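Local coordinates for protein Alp7A (Bacillus subtilis, PDB 5EC0) that binds ADP as a bacterial actin-like protein of the ParM-like group and probably polymerises into filaments that segregate plasmids, at residues 180-194 / 364-378. Numbering follows the deposited sequence.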
# COMPACT_ATOMS: atom_id res chain seq x y z
N GLU A 180 -2.85 -7.58 6.07
CA GLU A 180 -3.16 -7.04 4.73
C GLU A 180 -4.30 -7.80 4.05
O GLU A 180 -4.45 -9.01 4.26
CB GLU A 180 -1.93 -7.07 3.82
CG GLU A 180 -1.12 -5.80 3.82
CD GLU A 180 0.07 -5.86 2.87
OE1 GLU A 180 -0.10 -6.22 1.69
OE2 GLU A 180 1.19 -5.56 3.32
N SER A 181 -5.07 -7.08 3.23
CA SER A 181 -6.19 -7.62 2.45
C SER A 181 -7.41 -7.91 3.32
O SER A 181 -8.52 -7.47 3.01
CB SER A 181 -5.77 -8.88 1.68
OG SER A 181 -4.50 -8.69 1.08
N GLU A 182 -7.22 -8.65 4.40
CA GLU A 182 -8.31 -8.89 5.34
C GLU A 182 -8.72 -7.59 6.01
O GLU A 182 -9.92 -7.32 6.10
CB GLU A 182 -7.92 -9.94 6.40
CG GLU A 182 -9.02 -10.29 7.41
CD GLU A 182 -9.07 -9.34 8.60
OE1 GLU A 182 -8.05 -8.67 8.88
OE2 GLU A 182 -10.12 -9.26 9.27
N VAL A 183 -7.76 -6.79 6.46
CA VAL A 183 -8.09 -5.58 7.23
C VAL A 183 -8.88 -4.55 6.40
O VAL A 183 -9.60 -3.71 6.95
CB VAL A 183 -6.80 -4.87 7.81
CG1 VAL A 183 -6.01 -4.16 6.72
CG2 VAL A 183 -7.17 -3.88 8.91
N ALA A 184 -8.77 -4.65 5.08
CA ALA A 184 -9.47 -3.73 4.20
C ALA A 184 -10.99 -3.82 4.36
O ALA A 184 -11.70 -2.92 3.95
CB ALA A 184 -9.08 -3.99 2.75
N ARG A 185 -11.47 -4.91 4.94
CA ARG A 185 -12.91 -5.08 5.06
C ARG A 185 -13.46 -3.98 5.96
O ARG A 185 -14.62 -3.62 5.83
CB ARG A 185 -13.29 -6.48 5.58
CG ARG A 185 -12.98 -6.72 7.06
CD ARG A 185 -12.97 -8.20 7.45
NE ARG A 185 -12.53 -8.34 8.83
CZ ARG A 185 -13.32 -8.36 9.91
NH1 ARG A 185 -14.64 -8.28 9.80
NH2 ARG A 185 -12.77 -8.47 11.12
N TRP A 186 -12.63 -3.40 6.82
CA TRP A 186 -13.13 -2.35 7.70
C TRP A 186 -13.41 -1.06 6.93
O TRP A 186 -14.28 -0.28 7.34
CB TRP A 186 -12.16 -2.10 8.87
CG TRP A 186 -12.27 -3.23 9.84
CD1 TRP A 186 -11.37 -4.25 10.01
CD2 TRP A 186 -13.37 -3.52 10.72
NE1 TRP A 186 -11.83 -5.13 10.96
CE2 TRP A 186 -13.05 -4.70 11.41
CE3 TRP A 186 -14.59 -2.86 10.99
CZ2 TRP A 186 -13.91 -5.25 12.38
CZ3 TRP A 186 -15.44 -3.41 11.95
CH2 TRP A 186 -15.10 -4.60 12.64
N ALA A 187 -12.74 -0.86 5.80
CA ALA A 187 -12.99 0.33 4.98
C ALA A 187 -14.30 0.18 4.20
O ALA A 187 -14.88 1.17 3.78
CB ALA A 187 -11.82 0.60 4.02
N ILE A 188 -14.77 -1.05 4.04
CA ILE A 188 -16.08 -1.33 3.46
C ILE A 188 -17.21 -1.30 4.53
O ILE A 188 -18.33 -0.84 4.28
CB ILE A 188 -16.09 -2.71 2.75
CG1 ILE A 188 -14.95 -2.82 1.72
CG2 ILE A 188 -17.48 -3.02 2.15
CD1 ILE A 188 -14.99 -1.76 0.60
N LYS A 189 -16.89 -1.80 5.72
CA LYS A 189 -17.90 -1.94 6.77
C LYS A 189 -18.28 -0.60 7.39
O LYS A 189 -19.46 -0.32 7.63
CB LYS A 189 -17.39 -2.88 7.87
CG LYS A 189 -17.05 -4.31 7.39
CD LYS A 189 -16.34 -5.13 8.48
CE LYS A 189 -17.25 -5.45 9.65
NZ LYS A 189 -18.40 -6.35 9.26
N LYS A 190 -17.26 0.23 7.63
CA LYS A 190 -17.42 1.50 8.33
C LYS A 190 -16.80 2.68 7.57
O LYS A 190 -15.85 2.49 6.79
CB LYS A 190 -16.76 1.41 9.71
CG LYS A 190 -17.24 0.26 10.58
CD LYS A 190 -18.52 0.62 11.28
CE LYS A 190 -18.55 0.07 12.70
NZ LYS A 190 -19.73 0.63 13.42
N ASN A 191 -17.30 3.88 7.81
CA ASN A 191 -16.59 5.09 7.40
C ASN A 191 -15.69 5.58 8.56
O ASN A 191 -15.66 4.97 9.62
CB ASN A 191 -17.57 6.18 6.95
CG ASN A 191 -18.52 6.63 8.05
OD1 ASN A 191 -18.30 6.37 9.23
ND2 ASN A 191 -19.58 7.31 7.66
N PHE A 192 -14.97 6.66 8.36
CA PHE A 192 -14.03 7.12 9.39
C PHE A 192 -14.73 7.64 10.66
O PHE A 192 -14.10 7.82 11.69
CB PHE A 192 -13.10 8.19 8.82
CG PHE A 192 -12.24 7.72 7.68
CD1 PHE A 192 -11.86 6.38 7.59
CD2 PHE A 192 -11.82 8.60 6.69
CE1 PHE A 192 -11.08 5.93 6.54
CE2 PHE A 192 -11.04 8.16 5.63
CZ PHE A 192 -10.66 6.81 5.56
N ASP A 193 -16.04 7.89 10.57
CA ASP A 193 -16.82 8.24 11.75
C ASP A 193 -17.36 7.01 12.44
O ASP A 193 -18.19 7.12 13.34
CB ASP A 193 -17.98 9.17 11.39
CG ASP A 193 -17.51 10.52 10.89
OD1 ASP A 193 -16.46 11.00 11.34
OD2 ASP A 193 -18.20 11.10 10.03
N LEU A 194 -16.91 5.83 11.99
CA LEU A 194 -17.29 4.53 12.57
C LEU A 194 -18.79 4.23 12.45
O LEU A 194 -19.34 3.46 13.23
CB LEU A 194 -16.86 4.45 14.04
CG LEU A 194 -15.41 4.90 14.29
CD1 LEU A 194 -15.06 4.88 15.79
CD2 LEU A 194 -14.46 4.02 13.49
N LEU A 364 -7.52 0.91 -0.06
CA LEU A 364 -8.49 0.24 0.82
C LEU A 364 -7.84 -0.36 2.09
O LEU A 364 -8.39 -0.20 3.20
CB LEU A 364 -9.24 -0.86 0.05
CG LEU A 364 -10.64 -1.17 0.58
CD1 LEU A 364 -11.56 0.04 0.40
CD2 LEU A 364 -11.25 -2.41 -0.09
N ASN A 365 -6.71 -1.04 1.95
CA ASN A 365 -6.00 -1.58 3.12
C ASN A 365 -5.68 -0.46 4.13
O ASN A 365 -6.01 -0.57 5.33
CB ASN A 365 -4.71 -2.30 2.70
CG ASN A 365 -4.96 -3.73 2.21
OD1 ASN A 365 -5.80 -4.46 2.75
ND2 ASN A 365 -4.23 -4.14 1.18
N LEU A 366 -5.04 0.60 3.65
CA LEU A 366 -4.70 1.78 4.46
C LEU A 366 -5.93 2.35 5.17
O LEU A 366 -5.88 2.70 6.35
CB LEU A 366 -4.07 2.86 3.59
CG LEU A 366 -3.54 4.12 4.26
CD1 LEU A 366 -2.68 3.75 5.43
CD2 LEU A 366 -2.73 4.95 3.24
N TYR A 367 -7.02 2.45 4.42
CA TYR A 367 -8.27 2.99 4.92
C TYR A 367 -8.87 2.10 5.99
O TYR A 367 -9.49 2.58 6.94
CB TYR A 367 -9.26 3.17 3.76
CG TYR A 367 -9.05 4.46 2.99
CD1 TYR A 367 -7.96 5.28 3.26
CD2 TYR A 367 -9.97 4.88 2.03
CE1 TYR A 367 -7.77 6.46 2.57
CE2 TYR A 367 -9.80 6.07 1.35
CZ TYR A 367 -8.70 6.86 1.63
OH TYR A 367 -8.52 8.04 0.95
N GLY A 368 -8.66 0.80 5.84
CA GLY A 368 -9.07 -0.17 6.84
C GLY A 368 -8.30 0.05 8.12
O GLY A 368 -8.86 0.00 9.21
N LEU A 369 -6.99 0.30 8.00
CA LEU A 369 -6.21 0.67 9.17
C LEU A 369 -6.76 1.96 9.78
O LEU A 369 -6.89 2.07 11.00
CB LEU A 369 -4.74 0.86 8.84
CG LEU A 369 -3.90 -0.37 8.49
CD1 LEU A 369 -2.41 -0.03 8.37
CD2 LEU A 369 -4.13 -1.53 9.50
N GLU A 370 -7.07 2.94 8.94
CA GLU A 370 -7.54 4.22 9.45
C GLU A 370 -8.81 4.04 10.31
O GLU A 370 -8.90 4.56 11.42
CB GLU A 370 -7.78 5.20 8.29
CG GLU A 370 -8.28 6.58 8.72
CD GLU A 370 -7.25 7.39 9.53
OE1 GLU A 370 -6.04 7.08 9.45
OE2 GLU A 370 -7.66 8.33 10.24
N VAL A 371 -9.77 3.27 9.80
CA VAL A 371 -10.99 2.95 10.53
C VAL A 371 -10.67 2.29 11.88
O VAL A 371 -11.24 2.65 12.91
CB VAL A 371 -11.90 1.99 9.71
CG1 VAL A 371 -12.95 1.28 10.62
CG2 VAL A 371 -12.59 2.71 8.56
N LEU A 372 -9.75 1.33 11.88
CA LEU A 372 -9.40 0.67 13.14
C LEU A 372 -8.75 1.66 14.11
O LEU A 372 -8.95 1.57 15.31
CB LEU A 372 -8.50 -0.53 12.89
CG LEU A 372 -9.26 -1.72 12.30
CD1 LEU A 372 -8.36 -2.95 12.15
CD2 LEU A 372 -10.53 -2.06 13.15
N SER A 373 -7.98 2.61 13.60
CA SER A 373 -7.27 3.52 14.49
C SER A 373 -8.26 4.53 15.09
O SER A 373 -8.08 4.95 16.22
CB SER A 373 -6.11 4.23 13.76
OG SER A 373 -6.58 5.15 12.80
N ARG A 374 -9.31 4.90 14.36
CA ARG A 374 -10.35 5.75 14.96
C ARG A 374 -11.16 5.02 16.02
O ARG A 374 -11.60 5.62 16.98
CB ARG A 374 -11.34 6.29 13.92
CG ARG A 374 -10.71 6.96 12.73
CD ARG A 374 -10.58 8.45 12.87
NE ARG A 374 -10.08 8.97 11.59
CZ ARG A 374 -10.60 10.00 10.94
NH1 ARG A 374 -11.65 10.65 11.44
NH2 ARG A 374 -10.07 10.38 9.79
N ALA A 375 -11.40 3.73 15.82
CA ALA A 375 -12.17 2.98 16.81
C ALA A 375 -11.31 2.82 18.05
O ALA A 375 -11.80 2.97 19.18
CB ALA A 375 -12.60 1.63 16.25
N GLU A 376 -10.03 2.58 17.84
CA GLU A 376 -9.11 2.48 18.95
C GLU A 376 -9.03 3.79 19.73
O GLU A 376 -9.04 3.79 20.96
CB GLU A 376 -7.72 2.06 18.46
CG GLU A 376 -6.74 1.83 19.60
CD GLU A 376 -7.05 0.56 20.37
OE1 GLU A 376 -7.66 -0.37 19.78
OE2 GLU A 376 -6.68 0.49 21.57
N GLN A 377 -8.96 4.90 19.00
CA GLN A 377 -8.88 6.23 19.61
C GLN A 377 -10.14 6.55 20.42
O GLN A 377 -10.05 7.18 21.47
CB GLN A 377 -8.67 7.30 18.52
CG GLN A 377 -7.99 8.59 19.03
CD GLN A 377 -7.97 9.75 18.01
OE1 GLN A 377 -8.25 9.57 16.82
NE2 GLN A 377 -7.64 10.94 18.50
N VAL A 378 -11.30 6.12 19.93
CA VAL A 378 -12.56 6.31 20.67
C VAL A 378 -12.55 5.47 21.95
O VAL A 378 -12.96 5.92 23.01
CB VAL A 378 -13.78 5.90 19.80
CG1 VAL A 378 -15.06 5.84 20.65
CG2 VAL A 378 -13.94 6.87 18.65
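In what is probably the interdomain hinge region of the actin-like fold, near the nucleotide and magnesium site, Ala184 and Ala187, just ahead of and within short helix 185-189, lie against Leu364 and Gly368. The axes of helices 185-189 and 364-378 pass 7.2 Å apart at 68°. Small residues permit this: Gly368 CA sits 3.6 Å from Val183 O, where any CB would clash. Asn365 suits its place because its amide accepts from Ser181 N (OD1, 2.8 Å, from above the amide plane) while ND2 donates to Asp212, which Ser181 OG also binds. Trp186 offers a broad face to Leu372 CD2; Val371 CG2 packs on Trp186 O and Lys190 O, and Leu194 CD1 reaches Ala375 and Val378. Flat Phe192 turns CZ edge-on to the face of Tyr367, planes at 88°, and takes Glu370 CG over its own face. Arg374, bent at its second torsion, lays its guanidinium centre 3.7 Å from Phe192 CB and grips Glu370 OE2 side-on through NE (2.8 Å) and NH2; Arg5 also binds that oxygen. A leucine in place of Arg374 would probably leave Phe192 CB without its flat cover and Glu370 with less balancing charge. Apolar surfaces thus join the segments, while paired charges and one amide probably fix the side chains' orientation.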